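Translation initiation inhibitor (Streptococcus pyogenes, PDB 2EWC) is of unknown function but belongs to the highly conserved YjgF family and may act as a translation initiation inhibitor. Local coordinates at residues B[71-74]-B[75-78]. Sequence-based numbering, arbitrary orientation.
Sequences RDVW and NIPV
Asn75 holds its CG beside its own backbone N (chi1 -77°), which swings the amide back past the carbonyl of Asp72, with ND2 3.7 Å from Asp72 CB. In Val73 the branch opposite the backbone N is CG2, and Ile76 sends its chain back beside its own N (chi1 -79°); the two side chains then run alongside each other, Val73 CG2 packing 3.6 Å from Ile76 CD1. A water spans the ends of the turn, accepting from Asp72 N at 2.9 Å and from Asn75 ND2 at 3.0 Å, which links the side-chain amide of Asn75 to the backbone of Asp72. The backbone closes in two overlapping steps: Asn75 N donates to Asp72 O (3.0 Å, 163° at the hydrogen), and Ile76 N donates to Val73 O (3.0 Å), each donor standing above the carbonyl plane. Trp74 O lies 3.2 Å from Pro77 CD, the ring carbon bonded to the proline nitrogen, which has no hydrogen to give. Asp72 OD1 accepts from Trp74 N at 3.1 Å, approached from above the carboxylate plane, while OD2 accepts a hydrogen bond from Gly106 N of a second subunit and is also hydrogen-bonded to a glycerol, probably from the crystallisation liquor. Trp74 itself packs against His103 of a third subunit and Trp74 of a fourth, so this short turn also lies at subunit interfaces. Within the chain, Gln98 OE1 accepts from Val73 N, and Ile76 rests on Phe70 and Ser96. The whole is an Asx turn at Asp72 leading through a 3-10 turn into helix 76-87, the link from strand 63-70 in the beta-alpha-beta crossover to the parallel strand 93-98 of the YjgF fold.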
ATOM      1  N   ARG B  71      30.708  13.426  13.243  1.00 25.73           N
ATOM      2  CA  ARG B  71      30.693  14.682  12.498  1.00 26.89           C
ATOM      3  C   ARG B  71      30.041  14.456  11.107  1.00 26.85           C
ATOM      4  O   ARG B  71      29.378  15.354  10.573  1.00 26.45           O
ATOM      5  CB  ARG B  71      32.123  15.225  12.352  1.00 26.63           C
ATOM      6  CG  ARG B  71      32.222  16.591  11.694  1.00 27.73           C
ATOM      7  CD  ARG B  71      33.688  17.068  11.674  1.00 28.15           C
ATOM      8  NE  ARG B  71      34.222  17.345  13.020  1.00 28.91           N
ATOM      9  CZ  ARG B  71      34.032  18.468  13.714  1.00 29.33           C
ATOM     10  NH1 ARG B  71      33.296  19.471  13.209  1.00 27.55           N
ATOM     11  NH2 ARG B  71      34.610  18.596  14.917  1.00 25.76           N
ATOM     12  N   ASP B  72      30.250  13.257  10.544  1.00 26.55           N
ATOM     13  CA  ASP B  72      29.677  12.820   9.258  1.00 26.60           C
ATOM     14  C   ASP B  72      29.042  11.447   9.485  1.00 26.32           C
ATOM     15  O   ASP B  72      29.757  10.443   9.495  1.00 25.94           O
ATOM     16  CB  ASP B  72      30.760  12.732   8.141  1.00 26.75           C
ATOM     17  CG  ASP B  72      30.181  12.315   6.764  1.00 29.81           C
ATOM     18  OD1 ASP B  72      28.959  12.057   6.659  1.00 32.20           O
ATOM     19  OD2 ASP B  72      30.946  12.251   5.759  1.00 33.51           O
ATOM     20  N   VAL B  73      27.721  11.412   9.653  1.00 25.52           N
ATOM     21  CA  VAL B  73      27.010  10.175   9.971  1.00 26.16           C
ATOM     22  C   VAL B  73      27.127   9.112   8.858  1.00 25.97           C
ATOM     23  O   VAL B  73      26.944   7.921   9.106  1.00 26.09           O
ATOM     24  CB  VAL B  73      25.525  10.458  10.344  1.00 26.06           C
ATOM     25  CG1 VAL B  73      24.692  10.816   9.107  1.00 25.38           C
ATOM     26  CG2 VAL B  73      24.929   9.280  11.111  1.00 27.97           C
ATOM     27  N   TRP B  74      27.447   9.535   7.635  1.00 25.84           N
ATOM     28  CA  TRP B  74      27.705   8.568   6.542  1.00 25.80           C
ATOM     29  C   TRP B  74      28.929   7.645   6.761  1.00 25.27           C
ATOM     30  O   TRP B  74      29.187   6.735   5.959  1.00 24.69           O
ATOM     31  CB  TRP B  74      27.801   9.278   5.204  1.00 25.64           C
ATOM     32  CG  TRP B  74      26.509   9.909   4.760  1.00 25.99           C
ATOM     33  CD1 TRP B  74      26.106  11.202   4.990  1.00 27.72           C
ATOM     34  CD2 TRP B  74      25.467   9.293   3.998  1.00 23.57           C
ATOM     35  NE1 TRP B  74      24.864  11.419   4.420  1.00 29.01           N
ATOM     36  CE2 TRP B  74      24.459  10.264   3.799  1.00 28.77           C
ATOM     37  CE3 TRP B  74      25.284   8.004   3.463  1.00 25.97           C
ATOM     38  CZ2 TRP B  74      23.279   9.990   3.088  1.00 28.19           C
ATOM     39  CZ3 TRP B  74      24.131   7.734   2.755  1.00 27.27           C
ATOM     40  CH2 TRP B  74      23.137   8.732   2.573  1.00 27.26           C
ATOM     41  N   ASN B  75      29.674   7.902   7.836  1.00 25.46           N
ATOM     42  CA  ASN B  75      30.736   7.009   8.300  1.00 25.77           C
ATOM     43  C   ASN B  75      30.233   5.798   9.122  1.00 26.58           C
ATOM     44  O   ASN B  75      31.038   4.996   9.585  1.00 26.69           O
ATOM     45  CB  ASN B  75      31.740   7.795   9.141  1.00 24.53           C
ATOM     46  CG  ASN B  75      32.669   8.642   8.304  1.00 25.68           C
ATOM     47  OD1 ASN B  75      33.157   8.221   7.247  1.00 22.14           O
ATOM     48  ND2 ASN B  75      32.940   9.847   8.781  1.00 27.55           N
ATOM     49  N   ILE B  76      28.926   5.672   9.322  1.00 27.50           N
ATOM     50  CA  ILE B  76      28.364   4.477   9.987  1.00 28.98           C
ATOM     51  C   ILE B  76      28.955   3.138   9.480  1.00 29.43           C
ATOM     52  O   ILE B  76      29.299   2.308  10.300  1.00 30.38           O
ATOM     53  CB  ILE B  76      26.816   4.447   9.942  1.00 29.24           C
ATOM     54  CG1 ILE B  76      26.219   5.368  11.018  1.00 29.58           C
ATOM     55  CG2 ILE B  76      26.248   3.029  10.200  1.00 29.77           C
ATOM     56  CD1 ILE B  76      24.772   5.676  10.741  1.00 32.27           C
ATOM     57  N   PRO B  77      29.064   2.919   8.144  1.00 29.92           N
ATOM     58  CA  PRO B  77      29.693   1.651   7.697  1.00 30.41           C
ATOM     59  C   PRO B  77      31.147   1.448   8.173  1.00 30.60           C
ATOM     60  O   PRO B  77      31.579   0.307   8.361  1.00 31.18           O
ATOM     61  CB  PRO B  77      29.656   1.726   6.152  1.00 30.71           C
ATOM     62  CG  PRO B  77      28.671   2.788   5.805  1.00 31.03           C
ATOM     63  CD  PRO B  77      28.605   3.743   7.008  1.00 29.60           C
ATOM     64  N   VAL B  78      31.902   2.532   8.352  1.00 30.24           N
ATOM     65  CA  VAL B  78      33.257   2.416   8.905  1.00 29.13           C
ATOM     66  C   VAL B  78      33.120   1.888  10.327  1.00 29.10           C
ATOM     67  O   VAL B  78      33.824   0.968  10.703  1.00 29.02           O
ATOM     68  CB  VAL B  78      34.027   3.764   8.904  1.00 29.50           C
ATOM     69  CG1 VAL B  78      35.450   3.589   9.492  1.00 28.28           C
ATOM     70  CG2 VAL B  78      34.080   4.374   7.472  1.00 27.72           C
TER
HETATM   71  O   HOH W   1      32.494  11.594  11.192  1.00 26.72           O